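Local coordinates for protein peptidyl-prolyl cis-trans isomerase ([Pseudomonas syringae] pv. tomato str. DC3000, PDB 5XB0) that probably catalyses the cis-trans isomerisation of peptide bonds preceding proline, here represented by its C-terminal FKBP-type domain and the helix leading into it, at residues T15-E20 with R98-S103; K27-G32 with T85-N90; P44-N49 with I126-V131; R51-Y56 with P72-L77; R59-K64 with F119-F124. All blocks are in the same frame, centred on the assembly; numbering follows the deposited sequence.

Contact 1. Residues T15-E20 with R98-S103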
# COMPACT_ATOMS: atom_id res chain seq x y z
N THR A 15 4.94 -16.01 -0.19
CA THR A 15 4.20 -16.67 -1.27
C THR A 15 3.05 -15.78 -1.73
O THR A 15 2.73 -15.75 -2.92
CB THR A 15 3.66 -18.07 -0.88
OG1 THR A 15 2.75 -17.97 0.22
CG2 THR A 15 4.79 -18.98 -0.48
N PHE A 16 2.44 -15.05 -0.81
CA PHE A 16 1.41 -14.08 -1.22
C PHE A 16 2.02 -13.03 -2.14
O PHE A 16 1.47 -12.73 -3.21
CB PHE A 16 0.78 -13.41 0.01
CG PHE A 16 -0.29 -12.41 -0.35
CD1 PHE A 16 -1.58 -12.82 -0.66
CD2 PHE A 16 -0.00 -11.05 -0.38
CE1 PHE A 16 -2.55 -11.90 -0.99
CE2 PHE A 16 -0.97 -10.14 -0.72
CZ PHE A 16 -2.25 -10.55 -1.02
N MET A 17 3.14 -12.45 -1.73
CA MET A 17 3.77 -11.40 -2.52
C MET A 17 4.23 -11.93 -3.87
O MET A 17 4.05 -11.26 -4.88
CB MET A 17 4.95 -10.78 -1.76
CG MET A 17 4.56 -9.97 -0.53
SD MET A 17 3.42 -8.60 -0.84
CE MET A 17 4.40 -7.56 -1.94
N ALA A 18 4.81 -13.12 -3.90
CA ALA A 18 5.29 -13.66 -5.17
C ALA A 18 4.14 -13.92 -6.13
O ALA A 18 4.29 -13.75 -7.35
CB ALA A 18 6.09 -14.93 -4.94
N GLY A 19 3.01 -14.35 -5.58
CA GLY A 19 1.83 -14.63 -6.38
C GLY A 19 1.34 -13.34 -7.02
O GLY A 19 1.06 -13.30 -8.22
N GLU A 20 1.26 -12.28 -6.23
CA GLU A 20 0.78 -11.00 -6.75
C GLU A 20 1.75 -10.44 -7.79
O GLU A 20 1.32 -9.85 -8.79
CB GLU A 20 0.58 -9.98 -5.62
CG GLU A 20 -0.52 -10.37 -4.60
CD GLU A 20 -1.89 -10.50 -5.23
OE1 GLU A 20 -2.27 -9.57 -5.98
OE2 GLU A 20 -2.56 -11.53 -5.00
N ARG A 98 -3.88 -0.02 -7.67
CA ARG A 98 -3.85 -1.06 -6.65
C ARG A 98 -2.40 -1.22 -6.23
O ARG A 98 -1.51 -1.34 -7.08
CB ARG A 98 -4.43 -2.37 -7.20
CG ARG A 98 -4.31 -3.56 -6.24
CD ARG A 98 -5.13 -4.73 -6.81
NE ARG A 98 -5.30 -5.86 -5.91
CZ ARG A 98 -4.41 -6.83 -5.80
NH1 ARG A 98 -3.30 -6.77 -6.51
NH2 ARG A 98 -4.62 -7.85 -4.97
N LEU A 99 -2.15 -1.16 -4.93
CA LEU A 99 -0.81 -1.38 -4.38
C LEU A 99 -0.82 -2.57 -3.46
O LEU A 99 -1.66 -2.65 -2.57
CB LEU A 99 -0.32 -0.15 -3.60
CG LEU A 99 -0.16 1.17 -4.33
CD1 LEU A 99 0.38 2.23 -3.36
CD2 LEU A 99 0.78 1.02 -5.53
N VAL A 100 0.14 -3.47 -3.63
CA VAL A 100 0.36 -4.53 -2.66
C VAL A 100 1.68 -4.22 -1.98
O VAL A 100 2.71 -4.12 -2.64
CB VAL A 100 0.41 -5.93 -3.30
CG1 VAL A 100 0.53 -7.00 -2.22
CG2 VAL A 100 -0.85 -6.17 -4.12
N ILE A 101 1.64 -4.06 -0.66
CA ILE A 101 2.78 -3.55 0.09
C ILE A 101 3.27 -4.63 1.06
O ILE A 101 2.50 -5.09 1.90
CB ILE A 101 2.39 -2.26 0.85
CG1 ILE A 101 1.87 -1.22 -0.16
CG2 ILE A 101 3.56 -1.70 1.65
CD1 ILE A 101 1.38 0.07 0.45
N PRO A 102 4.55 -5.03 0.93
CA PRO A 102 5.09 -6.03 1.87
C PRO A 102 5.10 -5.50 3.28
O PRO A 102 5.15 -4.28 3.49
CB PRO A 102 6.52 -6.27 1.36
CG PRO A 102 6.87 -5.04 0.60
CD PRO A 102 5.57 -4.53 -0.00
N SER A 103 5.02 -6.41 4.25
CA SER A 103 4.86 -5.96 5.63
C SER A 103 6.03 -5.10 6.06
O SER A 103 5.85 -4.20 6.89
CB SER A 103 4.66 -7.13 6.59
OG SER A 103 5.85 -7.85 6.81
O HOH W 1 -1.32 -7.82 -7.60
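Glu20 and Arg98 form the polar end of this helix-on-sheet contact. Both terminal nitrogens of the arginine converge on a single carboxylate oxygen: NH1 lies 3.0 Å and NH2 3.1 Å from Glu20 OE1, an end-on grip on one atom. The oxygen lies near the guanidinium plane, and the carboxylate is turned 51° against that plane; NH1 meets OE1 nearly along its C-O axis, NH2 from above the carboxylate plane. A water donates a further hydrogen bond to OE1, and the second oxygen, OE2, is engaged by Lys23; both carboxylate oxygens of this buried side chain therefore have cationic partners. Beside the salt bridge, Val100 CG1 touches both Met17 SD, 3.6 Å away, and Phe16 CE2. Met17 is bent at both chi2 and chi3, which brings its CE to within 3.8 Å of Pro102 CD. The helical segment 15-20 runs roughly antiparallel to 98-101, on one side of the FKBP sheet, while Leu99 and Ile101 face helix 82-87 on its other side.

Contact 2. Residues K27-G32 with T85-N90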
# COMPACT_ATOMS: atom_id res chain seq x y z
N LYS A 27 3.53 -3.96 -11.91
CA LYS A 27 4.84 -3.33 -11.92
C LYS A 27 5.44 -3.39 -10.52
O LYS A 27 4.76 -3.10 -9.53
CB LYS A 27 4.76 -1.88 -12.39
CG LYS A 27 4.00 -1.67 -13.69
CD LYS A 27 4.48 -2.63 -14.75
CE LYS A 27 3.67 -2.47 -16.04
NZ LYS A 27 3.82 -1.10 -16.59
N GLU A 28 6.71 -3.76 -10.43
CA GLU A 28 7.39 -3.77 -9.15
C GLU A 28 8.11 -2.45 -8.94
O GLU A 28 9.11 -2.16 -9.60
CB GLU A 28 8.39 -4.92 -9.04
CG GLU A 28 9.06 -4.98 -7.66
CD GLU A 28 10.10 -6.08 -7.54
OE1 GLU A 28 10.74 -6.17 -6.47
OE2 GLU A 28 10.29 -6.85 -8.51
N LEU A 29 7.56 -1.63 -8.04
CA LEU A 29 8.16 -0.35 -7.68
C LEU A 29 9.29 -0.57 -6.68
O LEU A 29 9.69 -1.71 -6.42
CB LEU A 29 7.09 0.58 -7.11
CG LEU A 29 5.78 0.71 -7.91
CD1 LEU A 29 4.79 1.59 -7.16
CD2 LEU A 29 6.06 1.29 -9.30
N ALA A 30 9.85 0.52 -6.16
CA ALA A 30 10.92 0.40 -5.17
C ALA A 30 10.47 -0.40 -3.96
O ALA A 30 9.28 -0.40 -3.60
CB ALA A 30 11.39 1.78 -4.74
N ASP A 31 11.42 -1.10 -3.34
CA ASP A 31 11.21 -1.74 -2.04
C ASP A 31 10.10 -2.80 -2.06
O ASP A 31 9.46 -3.04 -1.04
CB ASP A 31 10.92 -0.69 -0.98
CG ASP A 31 12.09 0.27 -0.78
OD1 ASP A 31 13.26 -0.19 -0.86
OD2 ASP A 31 11.86 1.47 -0.54
N GLY A 32 9.88 -3.42 -3.21
CA GLY A 32 8.98 -4.56 -3.30
C GLY A 32 7.50 -4.25 -3.39
O GLY A 32 6.68 -5.17 -3.40
N THR A 85 4.99 6.22 0.96
CA THR A 85 5.99 7.25 0.69
C THR A 85 6.71 7.04 -0.63
O THR A 85 6.85 7.95 -1.44
CB THR A 85 7.03 7.31 1.81
OG1 THR A 85 6.36 7.50 3.06
CG2 THR A 85 7.99 8.47 1.57
N SER A 86 7.19 5.82 -0.85
CA SER A 86 7.93 5.55 -2.07
C SER A 86 7.00 5.37 -3.26
O SER A 86 7.25 5.92 -4.32
CB SER A 86 8.81 4.31 -1.90
OG SER A 86 8.04 3.20 -1.49
N ALA A 87 5.94 4.58 -3.09
CA ALA A 87 5.14 4.23 -4.26
C ALA A 87 4.42 5.44 -4.83
O ALA A 87 4.36 5.62 -6.05
CB ALA A 87 4.14 3.14 -3.90
N LEU A 88 3.89 6.29 -3.95
CA LEU A 88 3.01 7.35 -4.45
C LEU A 88 3.77 8.46 -5.17
O LEU A 88 3.19 9.24 -5.93
CB LEU A 88 2.17 7.92 -3.30
CG LEU A 88 1.15 6.93 -2.72
CD1 LEU A 88 0.24 7.61 -1.69
CD2 LEU A 88 0.32 6.28 -3.83
N GLN A 89 5.09 8.53 -4.99
CA GLN A 89 5.89 9.48 -5.77
C GLN A 89 5.84 9.20 -7.27
O GLN A 89 6.18 10.06 -8.08
CB GLN A 89 7.34 9.48 -5.29
CG GLN A 89 7.51 10.13 -3.94
CD GLN A 89 8.93 10.05 -3.46
OE1 GLN A 89 9.84 10.67 -4.03
NE2 GLN A 89 9.16 9.26 -2.41
N ASN A 90 5.41 7.99 -7.62
CA ASN A 90 5.27 7.58 -9.01
C ASN A 90 3.91 7.89 -9.61
O ASN A 90 3.70 7.75 -10.82
CB ASN A 90 5.51 6.08 -9.13
CG ASN A 90 6.90 5.69 -8.72
OD1 ASN A 90 7.86 5.95 -9.44
ND2 ASN A 90 7.03 5.06 -7.55
O HOH W 2 7.53 1.87 -3.96
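Leu29 meets Ala87 where the loop after strand 27-28 approaches the short helix 82-87, the helix that packs against the concave side of the curled antiparallel sheet in the FKBP fold. From CB, which is directed at the helix, the leucine chain runs to CG, anti to the carbonyl carbon (chi1 -49°), and there it forks. The CD1 branch makes the contact: it lies 3.7 Å from Ala87 CB and 3.9 Å from Ala87 CA, and on its flank the amide nitrogen Asn90 ND2 is 4.1 Å away. The leucine also touches Met35 of strand 34-37, so it spans from the sheet edge to the helix.

Asn90 is held by its own segment. Its ND2 donates to Ala87 O at 3.1 Å, from above the carbonyl plane, and its backbone N donates to the same oxygen from the same face. The ND2 bond holds the amide beside the leucine methyl, and Ala87 O thus receives two donors.

Nearer the solvent the two segments are joined through water. Ala30 O and Ser86 OG are too far apart to bond directly, at 4.4 Å, and one water molecule bridges them: it donates to Ala30 O at 2.9 Å and lies 2.9 Å from Ser86 OG.

Contact 3. Residues P44-N49 with I126-V131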
# COMPACT_ATOMS: atom_id res chain seq x y z
N PRO A 44 -0.12 15.99 -11.78
CA PRO A 44 1.17 16.06 -11.08
C PRO A 44 1.41 14.89 -10.14
O PRO A 44 0.46 14.34 -9.56
CB PRO A 44 1.07 17.37 -10.28
CG PRO A 44 -0.00 18.17 -10.97
CD PRO A 44 -0.99 17.13 -11.46
N LYS A 45 2.69 14.56 -9.97
CA LYS A 45 3.12 13.55 -8.99
C LYS A 45 3.57 14.28 -7.74
O LYS A 45 4.10 15.39 -7.82
CB LYS A 45 4.26 12.70 -9.54
CG LYS A 45 3.92 11.85 -10.74
CD LYS A 45 5.18 11.29 -11.38
CE LYS A 45 4.85 10.39 -12.56
NZ LYS A 45 6.07 10.03 -13.34
N PRO A 46 3.40 13.64 -6.57
CA PRO A 46 3.84 14.28 -5.32
C PRO A 46 5.33 14.13 -5.07
O PRO A 46 5.94 13.16 -5.51
CB PRO A 46 3.05 13.52 -4.26
CG PRO A 46 2.93 12.14 -4.83
CD PRO A 46 2.75 12.34 -6.32
N ASP A 47 5.90 15.11 -4.37
CA ASP A 47 7.27 15.03 -3.91
C ASP A 47 7.35 14.19 -2.65
O ASP A 47 6.36 14.03 -1.93
CB ASP A 47 7.83 16.43 -3.63
CG ASP A 47 8.01 17.25 -4.90
OD1 ASP A 47 8.16 16.67 -6.00
OD2 ASP A 47 8.04 18.49 -4.78
N ALA A 48 8.55 13.68 -2.36
CA ALA A 48 8.77 12.84 -1.20
C ALA A 48 8.36 13.54 0.10
O ALA A 48 7.92 12.90 1.05
CB ALA A 48 10.23 12.40 -1.12
N ASN A 49 8.52 14.86 0.14
CA ASN A 49 8.14 15.62 1.32
C ASN A 49 6.87 16.44 1.11
O ASN A 49 6.64 17.43 1.80
CB ASN A 49 9.28 16.55 1.74
CG ASN A 49 9.56 17.62 0.71
OD1 ASN A 49 9.18 17.51 -0.46
ND2 ASN A 49 10.23 18.68 1.14
N ILE A 126 -6.18 2.95 -4.31
CA ILE A 126 -5.97 4.38 -4.06
C ILE A 126 -6.32 5.20 -5.29
O ILE A 126 -5.90 4.89 -6.39
CB ILE A 126 -4.50 4.66 -3.68
CG1 ILE A 126 -4.11 3.88 -2.43
CG2 ILE A 126 -4.27 6.16 -3.48
CD1 ILE A 126 -2.66 4.00 -2.07
N GLU A 127 -7.12 6.24 -5.09
CA GLU A 127 -7.36 7.25 -6.12
C GLU A 127 -6.65 8.53 -5.71
O GLU A 127 -6.88 9.05 -4.62
CB GLU A 127 -8.85 7.51 -6.31
CG GLU A 127 -9.10 8.52 -7.44
CD GLU A 127 -10.57 8.80 -7.69
OE1 GLU A 127 -10.87 9.29 -8.81
OE2 GLU A 127 -11.40 8.55 -6.79
N LEU A 128 -5.77 9.04 -6.57
CA LEU A 128 -5.05 10.26 -6.23
C LEU A 128 -5.82 11.47 -6.76
O LEU A 128 -5.93 11.69 -7.97
CB LEU A 128 -3.62 10.22 -6.78
CG LEU A 128 -2.74 11.40 -6.39
CD1 LEU A 128 -2.56 11.55 -4.87
CD2 LEU A 128 -1.40 11.27 -7.07
N ILE A 129 -6.38 12.26 -5.85
CA ILE A 129 -7.25 13.37 -6.21
C ILE A 129 -6.47 14.65 -6.46
O ILE A 129 -6.81 15.44 -7.35
CB ILE A 129 -8.30 13.61 -5.10
CG1 ILE A 129 -9.07 12.33 -4.80
CG2 ILE A 129 -9.26 14.73 -5.47
CD1 ILE A 129 -9.76 11.77 -6.00
N ALA A 130 -5.44 14.86 -5.65
CA ALA A 130 -4.63 16.07 -5.73
C ALA A 130 -3.31 15.87 -4.98
O ALA A 130 -3.16 14.95 -4.18
CB ALA A 130 -5.38 17.26 -5.16
N VAL A 131 -2.35 16.72 -5.28
CA VAL A 131 -1.09 16.75 -4.55
C VAL A 131 -0.78 18.19 -4.21
O VAL A 131 -1.31 19.12 -4.82
CB VAL A 131 0.09 16.14 -5.35
CG1 VAL A 131 -0.21 14.68 -5.74
CG2 VAL A 131 0.41 16.99 -6.56
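The proline-rich loop leading into strand 51-59 packs here against the C-terminal end of strand 122-132, through an apolar patch centred on Val131. The two methyls of the valine divide the work. CG1 reaches Pro46, lying 3.8 Å from both Pro46 CB and Pro46 CD, while CG2 meets Pro44 CB, also at 3.8 Å. With chi1 at -58°, CG1 stands anti to the carbonyl carbon and CG2 lies between the backbone N and that carbon, so that each methyl has a proline of its own. In the antiparallel FKBP sheet, strand 122-132 pairs with strand 51-59, and a classic beta bulge interrupts this pairing where Ile129 and Ala130 both face Glu53. Beyond the bulge Val131 is again directed at the loop, as Leu128 is before it. Leu128 makes a looser approach, its CD2 being 4.4 Å from Pro46 CD. The Pro46 ring also touches Val52 and Leu77, and the carbonyl oxygen of Pro44 accepts a hydrogen bond from Thr93 OG1.

Contact 4. Residues R51-Y56 with P72-L77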
# COMPACT_ATOMS: atom_id res chain seq x y z
N ARG A 51 2.43 16.41 0.02
CA ARG A 51 1.16 15.86 0.49
C ARG A 51 0.35 15.28 -0.66
O ARG A 51 0.44 15.75 -1.79
CB ARG A 51 0.33 16.93 1.20
CG ARG A 51 1.02 17.59 2.38
CD ARG A 51 0.38 18.93 2.70
NE ARG A 51 -0.88 18.79 3.42
CZ ARG A 51 -2.03 19.33 3.03
NH1 ARG A 51 -2.10 20.03 1.90
NH2 ARG A 51 -3.13 19.16 3.76
N VAL A 52 -0.43 14.25 -0.35
CA VAL A 52 -1.37 13.65 -1.28
C VAL A 52 -2.78 13.75 -0.74
O VAL A 52 -3.01 13.62 0.46
CB VAL A 52 -1.04 12.17 -1.56
CG1 VAL A 52 0.31 12.06 -2.25
CG2 VAL A 52 -1.04 11.31 -0.28
N GLU A 53 -3.73 14.02 -1.62
CA GLU A 53 -5.14 13.96 -1.25
C GLU A 53 -5.69 12.73 -1.93
O GLU A 53 -5.64 12.62 -3.16
CB GLU A 53 -5.90 15.22 -1.68
CG GLU A 53 -7.32 15.28 -1.11
CD GLU A 53 -8.14 16.42 -1.68
OE1 GLU A 53 -7.89 16.85 -2.82
OE2 GLU A 53 -9.06 16.91 -0.97
N VAL A 54 -6.19 11.78 -1.14
CA VAL A 54 -6.56 10.48 -1.68
C VAL A 54 -7.92 9.99 -1.22
O VAL A 54 -8.43 10.40 -0.18
CB VAL A 54 -5.51 9.40 -1.29
CG1 VAL A 54 -4.17 9.69 -1.97
CG2 VAL A 54 -5.37 9.32 0.25
N ARG A 55 -8.52 9.12 -2.02
CA ARG A 55 -9.49 8.16 -1.53
C ARG A 55 -8.78 6.83 -1.48
O ARG A 55 -7.94 6.54 -2.33
CB ARG A 55 -10.71 8.06 -2.44
CG ARG A 55 -11.53 9.30 -2.57
CD ARG A 55 -12.80 8.99 -3.35
NE ARG A 55 -13.71 10.12 -3.30
CZ ARG A 55 -13.70 11.10 -4.18
NH1 ARG A 55 -12.84 11.08 -5.19
NH2 ARG A 55 -14.57 12.10 -4.06
N TYR A 56 -9.11 5.99 -0.50
CA TYR A 56 -8.43 4.71 -0.40
C TYR A 56 -9.27 3.66 0.31
O TYR A 56 -10.14 3.96 1.11
CB TYR A 56 -7.08 4.85 0.31
CG TYR A 56 -7.19 5.17 1.79
CD1 TYR A 56 -7.36 6.49 2.22
CD2 TYR A 56 -7.13 4.17 2.75
CE1 TYR A 56 -7.48 6.79 3.57
CE2 TYR A 56 -7.26 4.47 4.11
CZ TYR A 56 -7.41 5.79 4.51
OH TYR A 56 -7.54 6.10 5.85
N PRO A 72 -12.33 12.53 0.36
CA PRO A 72 -10.91 12.71 0.01
C PRO A 72 -10.14 13.26 1.20
O PRO A 72 -10.64 14.15 1.90
CB PRO A 72 -10.95 13.71 -1.14
CG PRO A 72 -12.29 13.53 -1.74
CD PRO A 72 -13.22 13.22 -0.59
N GLN A 73 -8.96 12.70 1.45
CA GLN A 73 -8.23 12.96 2.68
C GLN A 73 -6.77 13.30 2.39
O GLN A 73 -6.14 12.60 1.61
CB GLN A 73 -8.32 11.72 3.58
CG GLN A 73 -7.73 11.90 4.94
CD GLN A 73 -8.15 10.80 5.90
OE1 GLN A 73 -8.84 9.84 5.51
NE2 GLN A 73 -7.74 10.93 7.15
N TRP A 74 -6.26 14.35 3.03
CA TRP A 74 -4.86 14.76 2.90
C TRP A 74 -3.93 14.01 3.86
O TRP A 74 -4.24 13.86 5.05
CB TRP A 74 -4.70 16.26 3.16
CG TRP A 74 -5.21 17.13 2.05
CD1 TRP A 74 -6.40 17.79 2.01
CD2 TRP A 74 -4.53 17.45 0.83
NE1 TRP A 74 -6.51 18.50 0.84
CE2 TRP A 74 -5.36 18.31 0.10
CE3 TRP A 74 -3.29 17.09 0.29
CZ2 TRP A 74 -5.02 18.80 -1.16
CZ3 TRP A 74 -2.94 17.59 -0.96
CH2 TRP A 74 -3.80 18.43 -1.67
N PHE A 75 -2.79 13.56 3.33
CA PHE A 75 -1.72 12.94 4.12
C PHE A 75 -0.36 13.50 3.73
O PHE A 75 -0.11 13.76 2.56
CB PHE A 75 -1.69 11.42 3.91
CG PHE A 75 -2.91 10.71 4.39
CD1 PHE A 75 -3.13 10.52 5.75
CD2 PHE A 75 -3.84 10.22 3.49
CE1 PHE A 75 -4.26 9.85 6.18
CE2 PHE A 75 -4.97 9.55 3.92
CZ PHE A 75 -5.18 9.36 5.27
N ARG A 76 0.53 13.65 4.70
CA ARG A 76 1.93 13.94 4.40
C ARG A 76 2.65 12.65 4.02
O ARG A 76 2.59 11.66 4.76
CB ARG A 76 2.63 14.58 5.60
CG ARG A 76 2.21 16.00 5.85
CD ARG A 76 2.88 16.58 7.07
NE ARG A 76 4.34 16.54 6.97
CZ ARG A 76 5.15 17.45 7.50
NH1 ARG A 76 4.64 18.49 8.15
NH2 ARG A 76 6.46 17.34 7.36
N LEU A 77 3.31 12.64 2.87
CA LEU A 77 4.05 11.45 2.45
C LEU A 77 5.17 11.07 3.42
O LEU A 77 5.53 9.90 3.52
CB LEU A 77 4.63 11.63 1.05
CG LEU A 77 3.66 11.35 -0.10
CD1 LEU A 77 4.44 11.21 -1.39
CD2 LEU A 77 2.82 10.10 0.16
O HOH W 3 -9.97 16.82 1.59
O HOH W 4 -8.72 20.04 -0.50
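Trp74 is sandwiched between two side chains of the facing strand. Over one face lies the guanidinium of Arg51, its plane only 13° from that of the indole and the centres 4.3 Å apart. A bend at chi3 (78°) folds the arginine back over the ring, and its NH1 is hydrogen-bonded to Ser132. On the opposite face Glu53 CB sits above the six-membered ring, 3.5 Å from its centroid, in a CH-pi contact. Glu53 CG is anti to the backbone N (chi1 -171°), which carries the extended chain along the indole and stacks the carboxylate nearly parallel to it; one water links Glu53 OE2 to Trp74 NE1, another links it to Pro72 O. This is an antiparallel pairing of strands 51-59 and 73-76 in the FKBP sheet, with Val52-Phe75 and Val54-Gln73 as hydrogen-bonded pairs. On the face bearing the valines, Val54 CG2 meets the Phe75 ring at its edge, 3.7 Å from CD2. Tyr56 CE1 lies 3.7 Å from Phe75 CE2, and the tyrosine hydroxyl is hydrogen-bonded to Asp67. At the end of the pairing, Pro72 CG rests over the Arg55 guanidinium, 3.6 Å from NH2.

Contact 5. Residues R59-K64 with F119-F124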
# COMPACT_ATOMS: atom_id res chain seq x y z
N ARG A 59 -6.97 -3.20 2.63
CA ARG A 59 -7.41 -4.55 2.96
C ARG A 59 -6.28 -5.47 3.38
O ARG A 59 -5.14 -5.35 2.91
CB ARG A 59 -8.12 -5.17 1.76
CG ARG A 59 -9.33 -4.39 1.27
CD ARG A 59 -9.89 -5.03 0.02
NE ARG A 59 -11.17 -5.66 0.28
CZ ARG A 59 -12.34 -5.10 0.02
NH1 ARG A 59 -12.40 -3.90 -0.53
NH2 ARG A 59 -13.47 -5.76 0.30
N LEU A 60 -6.63 -6.42 4.25
CA LEU A 60 -5.76 -7.56 4.55
C LEU A 60 -5.78 -8.51 3.36
O LEU A 60 -6.66 -8.42 2.50
CB LEU A 60 -6.23 -8.27 5.82
CG LEU A 60 -6.44 -7.38 7.05
CD1 LEU A 60 -6.94 -8.19 8.23
CD2 LEU A 60 -5.15 -6.65 7.38
N PRO A 61 -4.82 -9.45 3.30
CA PRO A 61 -4.80 -10.38 2.16
C PRO A 61 -6.07 -11.20 1.99
O PRO A 61 -6.36 -11.60 0.86
CB PRO A 61 -3.62 -11.29 2.49
CG PRO A 61 -2.67 -10.41 3.26
CD PRO A 61 -3.57 -9.50 4.08
N ASP A 62 -6.82 -11.43 3.07
CA ASP A 62 -8.07 -12.19 2.94
C ASP A 62 -9.26 -11.30 2.55
O ASP A 62 -10.40 -11.77 2.52
CB ASP A 62 -8.38 -12.95 4.24
CG ASP A 62 -8.60 -12.03 5.45
OD1 ASP A 62 -8.86 -10.83 5.29
OD2 ASP A 62 -8.54 -12.55 6.58
N GLY A 63 -8.99 -10.03 2.26
CA GLY A 63 -10.02 -9.12 1.79
C GLY A 63 -10.56 -8.17 2.83
O GLY A 63 -11.17 -7.16 2.48
N LYS A 64 -10.35 -8.48 4.11
CA LYS A 64 -10.91 -7.65 5.17
C LYS A 64 -10.43 -6.20 5.08
O LYS A 64 -9.23 -5.95 5.04
CB LYS A 64 -10.56 -8.20 6.55
CG LYS A 64 -11.20 -7.39 7.68
CD LYS A 64 -10.47 -7.59 9.00
CE LYS A 64 -11.08 -6.71 10.09
NZ LYS A 64 -10.32 -6.78 11.37
N PHE A 119 3.70 -9.32 10.21
CA PHE A 119 4.05 -9.90 8.91
C PHE A 119 2.86 -10.01 7.98
O PHE A 119 2.70 -11.00 7.26
CB PHE A 119 4.72 -11.26 9.11
CG PHE A 119 5.86 -11.22 10.07
CD1 PHE A 119 6.96 -10.43 9.80
CD2 PHE A 119 5.82 -11.92 11.27
CE1 PHE A 119 8.01 -10.36 10.70
CE2 PHE A 119 6.87 -11.86 12.17
CZ PHE A 119 7.97 -11.08 11.88
N THR A 120 2.04 -8.97 7.97
CA THR A 120 0.88 -8.92 7.09
C THR A 120 1.10 -7.95 5.94
O THR A 120 1.15 -6.73 6.15
CB THR A 120 -0.38 -8.52 7.86
OG1 THR A 120 -0.58 -9.42 8.95
CG2 THR A 120 -1.60 -8.55 6.97
N PRO A 121 1.24 -8.47 4.71
CA PRO A 121 1.22 -7.56 3.55
C PRO A 121 -0.15 -6.89 3.42
O PRO A 121 -1.16 -7.47 3.82
CB PRO A 121 1.52 -8.49 2.37
CG PRO A 121 1.11 -9.86 2.84
CD PRO A 121 1.25 -9.89 4.34
N LEU A 122 -0.18 -5.68 2.89
CA LEU A 122 -1.43 -4.92 2.80
C LEU A 122 -1.80 -4.63 1.35
O LEU A 122 -0.91 -4.40 0.53
CB LEU A 122 -1.32 -3.60 3.57
CG LEU A 122 -0.91 -3.72 5.04
CD1 LEU A 122 -0.86 -2.34 5.69
CD2 LEU A 122 -1.91 -4.63 5.77
N VAL A 123 -3.09 -4.64 1.05
CA VAL A 123 -3.57 -4.36 -0.30
C VAL A 123 -4.38 -3.08 -0.29
O VAL A 123 -5.39 -3.00 0.40
CB VAL A 123 -4.42 -5.50 -0.85
CG1 VAL A 123 -4.82 -5.22 -2.28
CG2 VAL A 123 -3.64 -6.83 -0.76
N PHE A 124 -3.93 -2.08 -1.03
CA PHE A 124 -4.64 -0.80 -1.10
C PHE A 124 -5.22 -0.56 -2.47
O PHE A 124 -4.61 -0.89 -3.48
CB PHE A 124 -3.70 0.36 -0.78
CG PHE A 124 -3.32 0.46 0.65
CD1 PHE A 124 -4.08 1.21 1.53
CD2 PHE A 124 -2.18 -0.17 1.12
CE1 PHE A 124 -3.72 1.31 2.87
CE2 PHE A 124 -1.82 -0.08 2.46
CZ PHE A 124 -2.59 0.67 3.33
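Pro61 meets Pro121 through their CG atoms, 3.8 Å apart, the two side chains crossing at about a right angle. Its CD also meets Thr120 CG2 at 3.6 Å and approaches Pro121 O to 3.2 Å. That carbonyl oxygen is buried by the contact and has no hydrogen-bonding partner in the model, so the proline carbons cover it without satisfying it. Leu60 lies side by side with Leu122, pointing the same way, and its CD2 reaches both Leu122 CD2, at 4.1 Å, and Thr120 CG2. The threonine methyl is turned to these residues because it stands anti to the backbone N, while OG1 is hydrogen-bonded to Asp117 O.

A reciprocal pair of backbone bonds joins Arg59 and Val123, Arg59 N to Val123 O at 2.7 Å and Val123 N to Arg59 O at 2.9 Å; this is an antiparallel hydrogen-bonded pair at the end of strand 51-59. The chain then reverses in a type I turn from Leu60 to Gly63, followed by an Asx turn in which Asp62 OD1 accepts from Lys64 N. Bent at chi3, Arg59 donates from NE to Gly63 O at 2.7 Å.

The loop of the hairpin formed by strands 51-59 and 65-68 is thereby joined to the start of strand 122-132. Phe16 of helix 6-21 touches both Pro61 and Pro121, while Phe66 of strand 65-68 touches Leu60 and Leu122.

In the fold
All five contacts reach one curled antiparallel sheet. Contacts 1 and 5 lie at one end, their centres 9 Å apart, joined by probable backbone hydrogen bonds from Phe124 N to Leu99 O and from Ile101 N to Leu122 O. Contacts 3 and 4 sit on the other side of the chain's centre, their centres 7 Å apart, where Glu53 pairs with the bulge at Ile129 and Ala130. Contact 2 connects the two ends: Ala87 touches Leu99 of contact 1, and Thr85 is probably hydrogen-bonded to Leu77 of contact 4. A tartaric acid molecule, probably from the crystallisation liquor, lies about 4 Å from the side chain of Tyr56 and about 5 Å from that of Leu122, so contacts 4 and 5 both approach what may be the proline-binding pocket, as in related FKBPs.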